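Local coordinates for type III CBASS phage resistance system CD-NTase-associated protein Cap8 (Pseudomonas aeruginosa, PDB 6P8P) that probably acts as a HORMA domain regulator of a cGAS-like CD-NTase in a bacterial signalling system that defends against bacteriophages, at residues A23-E26 with L27-G31; G31-G34 with T35-E39; K120-S123 with R124-A127. The protein carries 2 engineered substitutions. All coordinates share one frame; numbering follows the deposited sequence.

In the fold
Contacts 1 and 2 run on from each other through the shared Gly31: the first closes helix 17-29, and the second leads through a short loop into helix 35-42. Their centres are 9 Å apart, and the two helices meet where Thr29 OG1 packs 3.5 Å from Arg37 CD, while one water joins Glu26, Gly31 and Arg37. Contact 3 lies far along the chain, at the entrance to strand 125-129, outermost in the sheet of this chain, its centre 14 Å from that of contact 2. Glu39 connects them, its OE1 2.6 Å from Ser122 OG in a probable hydrogen bond. Contacts 1 and 3 do not touch; their nearest atoms are about 8 Å apart.

Contact 1: residues A23-E26 with L27-G31; sequences AIVE and LLTQG
Main-chain bonds carry most of the joining between Ala23-Glu26 and Leu27-Gly31. Leu27 N donates to Ala23 O at 3.0 Å with an N-H...O angle of 160°, and Leu28 N reaches Ile24 O at the same 3.0 Å, though less straight. Thr29 N bonds to Val25 O, and the last turn is drawn shut by Gln30 N on Glu26 O (2.9 Å). This is the C-terminal end of helix 17-29, which packs against strands 4-10 and 69-75. Gln30 takes a positive phi of 60° and so leaves the helical path; Gly31 follows with another positive phi, one that a residue without a side chain adopts easily.

Among the apolar groups, Ile24 and Leu28, one turn apart, lie side by side and point the same way, with Ile24 CG2 4.0 Å from Leu28 CD1. Both rest on Ile72, as does Leu27, so branched aliphatic residues suit this buried flank.

The polar side chains gather at the helix end. Thr29 OG1 stands between its backbone N and carbonyl carbon (chi1 62°), which turns it back to 2.7 Å from Val25 O. Glu26, bent at chi2, brings its carboxylate round toward Gly31: a water donates to Glu26 OE1 (2.8 Å) and accepts from Gly31 N (3.0 Å). Gln30 turns its amide to Phe93, where NE2 bonds to the backbone O.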
loop_
_atom_site.group_PDB
_atom_site.type_symbol
_atom_site.label_atom_id
_atom_site.label_comp_id
_atom_site.label_asym_id
_atom_site.label_seq_id
_atom_site.Cartn_x
_atom_site.Cartn_y
_atom_site.Cartn_z
ATOM N N ALA A 23 1.137 -10.698 11.231
ATOM C CA ALA A 23 1.891 -11.392 12.281
ATOM C C ALA A 23 2.694 -10.398 13.104
ATOM O O ALA A 23 2.815 -10.550 14.330
ATOM C CB ALA A 23 2.812 -12.460 11.682
ATOM N N ILE A 24 3.228 -9.360 12.434
ATOM C CA ILE A 24 3.984 -8.306 13.114
ATOM C C ILE A 24 3.076 -7.469 13.999
ATOM O O ILE A 24 3.424 -7.128 15.133
ATOM C CB ILE A 24 4.724 -7.439 12.076
ATOM C CG1 ILE A 24 5.821 -8.274 11.406
ATOM C CG2 ILE A 24 5.298 -6.186 12.718
ATOM C CD1 ILE A 24 6.429 -7.657 10.157
ATOM N N VAL A 25 1.888 -7.155 13.519
ATOM C CA VAL A 25 0.951 -6.403 14.341
ATOM C C VAL A 25 0.602 -7.184 15.605
ATOM O O VAL A 25 0.512 -6.625 16.701
ATOM C CB VAL A 25 -0.315 -6.086 13.536
ATOM C CG1 VAL A 25 -1.373 -5.458 14.449
ATOM C CG2 VAL A 25 0.012 -5.150 12.357
ATOM N N GLU A 26 0.381 -8.481 15.470
ATOM C CA GLU A 26 0.077 -9.280 16.658
ATOM C C GLU A 26 1.256 -9.301 17.638
ATOM O O GLU A 26 1.068 -9.173 18.852
ATOM C CB GLU A 26 -0.323 -10.693 16.242
ATOM C CG GLU A 26 -0.742 -11.570 17.432
ATOM C CD GLU A 26 -1.972 -11.074 18.160
ATOM O OE1 GLU A 26 -2.754 -10.297 17.571
ATOM O OE2 GLU A 26 -2.150 -11.462 19.337
ATOM N N LEU A 27 2.480 -9.439 17.121
ATOM C CA LEU A 27 3.657 -9.390 17.976
ATOM C C LEU A 27 3.700 -8.100 18.784
ATOM O O LEU A 27 3.995 -8.107 19.990
ATOM C CB LEU A 27 4.909 -9.504 17.124
ATOM C CG LEU A 27 6.213 -9.541 17.919
ATOM C CD1 LEU A 27 6.528 -10.961 18.373
ATOM C CD2 LEU A 27 7.350 -8.951 17.092
ATOM N N LEU A 28 3.372 -6.982 18.144
ATOM C CA LEU A 28 3.549 -5.684 18.779
ATOM C C LEU A 28 2.382 -5.237 19.631
ATOM O O LEU A 28 2.580 -4.369 20.487
ATOM C CB LEU A 28 3.825 -4.627 17.725
ATOM C CG LEU A 28 5.142 -4.752 16.980
ATOM C CD1 LEU A 28 5.230 -3.744 15.829
ATOM C CD2 LEU A 28 6.315 -4.572 17.929
ATOM N N THR A 29 1.186 -5.801 19.435
ATOM C CA THR A 29 0.009 -5.345 20.161
ATOM C C THR A 29 -0.520 -6.370 21.135
ATOM O O THR A 29 -1.230 -5.988 22.069
ATOM C CB THR A 29 -1.127 -4.949 19.210
ATOM O OG1 THR A 29 -1.540 -6.074 18.432
ATOM C CG2 THR A 29 -0.684 -3.809 18.296
ATOM N N GLN A 30 -0.213 -7.647 20.930
ATOM C CA GLN A 30 -0.399 -8.672 21.967
ATOM C C GLN A 30 -1.865 -8.775 22.380
ATOM O O GLN A 30 -2.194 -8.860 23.558
ATOM C CB GLN A 30 0.497 -8.395 23.178
ATOM C CG GLN A 30 1.992 -8.455 22.869
ATOM C CD GLN A 30 2.868 -8.002 24.011
ATOM O OE1 GLN A 30 2.443 -7.221 24.871
ATOM N NE2 GLN A 30 4.115 -8.481 24.026
ATOM N N GLY A 31 -2.751 -8.729 21.397
ATOM C CA GLY A 31 -4.160 -8.894 21.644
ATOM C C GLY A 31 -4.889 -7.694 22.196
ATOM O O GLY A 31 -6.067 -7.819 22.537
HETATM O O HOH W 1 -3.256 -7.784 18.636
#

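Contact 2: residues G31-G34 with T35-E39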
loop_
_atom_site.group_PDB
_atom_site.type_symbol
_atom_site.label_atom_id
_atom_site.label_comp_id
_atom_site.label_asym_id
_atom_site.label_seq_id
_atom_site.Cartn_x
_atom_site.Cartn_y
_atom_site.Cartn_z
ATOM N N GLY A 31 -2.751 -8.729 21.397
ATOM C CA GLY A 31 -4.160 -8.894 21.644
ATOM C C GLY A 31 -4.889 -7.694 22.196
ATOM O O GLY A 31 -6.067 -7.819 22.537
ATOM N N LYS A 32 -4.255 -6.535 22.291
ATOM C CA LYS A 32 -4.907 -5.367 22.873
ATOM C C LYS A 32 -5.626 -4.568 21.791
ATOM O O LYS A 32 -5.001 -4.108 20.837
ATOM C CB LYS A 32 -3.900 -4.467 23.575
ATOM C CG LYS A 32 -3.231 -5.095 24.755
ATOM C CD LYS A 32 -2.353 -4.083 25.438
ATOM C CE LYS A 32 -1.368 -4.767 26.361
ATOM N NZ LYS A 32 -0.215 -3.877 26.629
ATOM N N ASP A 33 -6.937 -4.395 21.955
ATOM C CA ASP A 33 -7.797 -3.634 21.041
ATOM C C ASP A 33 -7.720 -2.169 21.454
ATOM O O ASP A 33 -8.436 -1.700 22.331
ATOM C CB ASP A 33 -9.227 -4.175 21.093
ATOM C CG ASP A 33 -10.206 -3.380 20.238
ATOM O OD1 ASP A 33 -9.864 -3.103 19.074
ATOM O OD2 ASP A 33 -11.340 -3.079 20.723
ATOM N N GLY A 34 -6.830 -1.428 20.810
ATOM C CA GLY A 34 -6.656 -0.020 21.127
ATOM C C GLY A 34 -6.274 0.812 19.931
ATOM O O GLY A 34 -6.261 0.305 18.805
ATOM N N THR A 35 -5.955 2.083 20.161
ATOM C CA THR A 35 -5.594 2.949 19.045
ATOM C C THR A 35 -4.290 2.521 18.381
ATOM O O THR A 35 -4.143 2.684 17.172
ATOM C CB THR A 35 -5.488 4.407 19.489
ATOM O OG1 THR A 35 -4.495 4.542 20.506
ATOM C CG2 THR A 35 -6.787 4.888 20.027
ATOM N N ALA A 36 -3.323 2.005 19.143
ATOM C CA ALA A 36 -2.084 1.542 18.512
ATOM C C ALA A 36 -2.363 0.445 17.482
ATOM O O ALA A 36 -1.890 0.500 16.335
ATOM C CB ALA A 36 -1.098 1.054 19.577
ATOM N N ARG A 37 -3.133 -0.572 17.872
ATOM C CA ARG A 37 -3.411 -1.652 16.940
ATOM C C ARG A 37 -4.206 -1.138 15.756
ATOM O O ARG A 37 -3.962 -1.545 14.609
ATOM C CB ARG A 37 -4.182 -2.790 17.592
ATOM C CG ARG A 37 -4.344 -3.987 16.687
ATOM C CD ARG A 37 -4.832 -5.229 17.417
ATOM N NE ARG A 37 -6.265 -5.195 17.617
ATOM C CZ ARG A 37 -6.957 -6.109 18.295
ATOM N NH1 ARG A 37 -6.328 -7.133 18.866
ATOM N NH2 ARG A 37 -8.275 -5.992 18.405
ATOM N N SER A 38 -5.156 -0.230 16.016
ATOM C CA SER A 38 -5.932 0.351 14.919
ATOM C C SER A 38 -5.040 1.096 13.946
ATOM O O SER A 38 -5.245 1.019 12.726
ATOM C CB SER A 38 -7.010 1.291 15.472
ATOM O OG SER A 38 -8.025 0.539 16.128
ATOM N N GLU A 39 -4.064 1.853 14.458
ATOM C CA GLU A 39 -3.185 2.587 13.557
ATOM C C GLU A 39 -2.305 1.640 12.745
ATOM O O GLU A 39 -2.117 1.848 11.542
ATOM C CB GLU A 39 -2.311 3.576 14.308
ATOM C CG GLU A 39 -3.017 4.881 14.655
ATOM C CD GLU A 39 -2.094 5.938 15.258
ATOM O OE1 GLU A 39 -0.906 6.027 14.884
ATOM O OE2 GLU A 39 -2.568 6.703 16.121
HETATM O O HOH W 1 -3.256 -7.784 18.636
HETATM O O HOH W 2 -3.719 -1.407 20.672
HETATM O O HOH W 3 -7.752 -2.591 17.722
#
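Over one face of the Arg37 guanidinium lie Lys32 O, 3.4 Å above the plane, and Asp33 CA, both displaced toward the rim of the group. At its edge, in the plane, sits a water that accepts from Arg37 NH1 at 3.1 Å and also from Gly31 N. This loop leads into the N-terminus of helix 35-42, with Gly34 at the N-cap. The carboxylate of Asp33 is turned 38° against the guanidinium; its OD1 meets Arg37 NH2 at 3.4 Å in a salt bridge whose hydrogen bond is weak.

Glycine has no side chain to cap the first turn; one N-H of that turn, Arg37 N, is met by a water that also donates to Lys32 O. The regular helical bonding starts with Ser38 N on Gly34 O, 3.0 Å long and nearly straight at 162°, and Glu39 N follows it with a bond to Thr35 O.

Arginine suits its place because its long chain can fold back over the preceding loop. CG stands anti to the backbone N (chi1 -173°) and the chain bends at chi3, which lays the guanidinium along Gly31-Asp33 while the aliphatic part packs on Val25 and Thr29 of helix 17-29. Lys32 instead sends its ammonium to a salt bridge with Glu94. The carboxylate of Asp33 has a second link to the arginine: one water donates to Asp33 OD1 at 2.6 Å and accepts from Arg37 NE at 3.0 Å.

Contact 3: residues K120-S123 with R124-A127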
loop_
_atom_site.group_PDB
_atom_site.type_symbol
_atom_site.label_atom_id
_atom_site.label_comp_id
_atom_site.label_asym_id
_atom_site.label_seq_id
_atom_site.Cartn_x
_atom_site.Cartn_y
_atom_site.Cartn_z
ATOM N N LYS A 120 -1.533 9.941 6.299
ATOM C CA LYS A 120 -2.987 9.943 6.337
ATOM C C LYS A 120 -3.519 9.246 7.581
ATOM O O LYS A 120 -4.623 9.554 8.037
ATOM C CB LYS A 120 -3.564 9.225 5.111
ATOM C CG LYS A 120 -3.162 9.750 3.751
ATOM C CD LYS A 120 -3.942 9.008 2.633
ATOM C CE LYS A 120 -5.372 8.623 3.061
ATOM N NZ LYS A 120 -6.167 7.864 2.060
ATOM N N HIS A 121 -2.772 8.272 8.115
ATOM C CA HIS A 121 -3.288 7.406 9.153
ATOM C C HIS A 121 -2.625 7.594 10.505
ATOM O O HIS A 121 -3.179 7.135 11.505
ATOM C CB HIS A 121 -3.103 5.923 8.776
ATOM C CG HIS A 121 -3.715 5.550 7.470
ATOM N ND1 HIS A 121 -5.076 5.473 7.292
ATOM C CD2 HIS A 121 -3.155 5.193 6.287
ATOM C CE1 HIS A 121 -5.333 5.131 6.038
ATOM N NE2 HIS A 121 -4.184 4.945 5.411
ATOM N N SER A 122 -1.445 8.200 10.549
ATOM C CA SER A 122 -0.647 8.155 11.762
ATOM C C SER A 122 0.418 9.233 11.697
ATOM O O SER A 122 0.958 9.527 10.634
ATOM C CB SER A 122 -0.011 6.756 11.932
ATOM O OG SER A 122 0.867 6.691 13.045
ATOM N N SER A 123 0.751 9.781 12.859
ATOM C CA SER A 123 1.972 10.561 13.013
ATOM C C SER A 123 3.067 9.763 13.721
ATOM O O SER A 123 4.225 10.190 13.731
ATOM C CB SER A 123 1.676 11.847 13.781
ATOM O OG SER A 123 1.284 11.564 15.106
ATOM N N ARG A 124 2.731 8.599 14.265
ATOM C CA ARG A 124 3.699 7.791 14.995
ATOM C C ARG A 124 4.388 6.778 14.100
ATOM O O ARG A 124 5.526 6.354 14.401
ATOM C CB ARG A 124 3.025 7.060 16.160
ATOM C CG ARG A 124 2.432 8.019 17.212
ATOM C CD ARG A 124 1.728 7.276 18.313
ATOM N NE ARG A 124 1.222 8.196 19.329
ATOM C CZ ARG A 124 1.947 8.682 20.323
ATOM N NH1 ARG A 124 3.213 8.338 20.432
ATOM N NH2 ARG A 124 1.407 9.522 21.193
ATOM N N ILE A 125 3.720 6.365 13.024
ATOM C CA ILE A 125 4.293 5.408 12.088
ATOM C C ILE A 125 4.878 6.209 10.942
ATOM O O ILE A 125 4.145 6.901 10.228
ATOM C CB ILE A 125 3.262 4.400 11.571
ATOM C CG1 ILE A 125 2.630 3.635 12.719
ATOM C CG2 ILE A 125 3.928 3.442 10.536
ATOM C CD1 ILE A 125 1.327 2.970 12.308
ATOM N N ILE A 126 6.186 6.095 10.745
ATOM C CA ILE A 126 6.888 6.846 9.717
ATOM C C ILE A 126 7.749 5.879 8.913
ATOM O O ILE A 126 7.925 4.718 9.277
ATOM C CB ILE A 126 7.739 7.979 10.313
ATOM C CG1 ILE A 126 8.771 7.418 11.293
ATOM C CG2 ILE A 126 6.837 8.974 11.040
ATOM C CD1 ILE A 126 9.698 8.477 11.884
ATOM N N ALA A 127 8.281 6.380 7.803
ATOM C CA ALA A 127 9.168 5.622 6.946
ATOM C C ALA A 127 10.509 6.327 6.822
ATOM O O ALA A 127 10.604 7.554 6.880
ATOM C CB ALA A 127 8.546 5.432 5.560
HETATM O O HOH W 4 3.424 9.395 9.424
#
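Ser122 OG is gripped by two successive backbone N-H groups, those of Arg124 and Ile125, each with its N 2.9 Å away. The bond from Ile125 N is the straighter (153°, against 134° for Arg124 N). A serine oxygen accepting from the N-H two residues on makes an ST turn, here leading into strand 125-129 at the end of a beta-alpha-beta crossover from strand 101-106 through helix 111-119. The turn depends on the serine torsion: OG lies anti to its own N and beside the carbonyl carbon (chi1 175°), which carries it forward over the residues that follow. Beside it passes Ile125, with CG1 3.5 Å from Ser122 OG and CD1 4.0 Å from Ser122 CB.

In the next shell, with both N-H groups directed at OG, its own proton is probably given to the Glu39 carboxylate, so this hydroxyl of a buried serine would accept two bonds and give one. Ile125 is buried against Leu40, Val43 and Leu118, where a branched aliphatic residue fits. Arg124 stretches away to a salt bridge with Asp99 and a cation-pi contact with Trp100. Across the turn, one water donates to both Ser122 O (2.8 Å) and Ile125 O (2.7 Å).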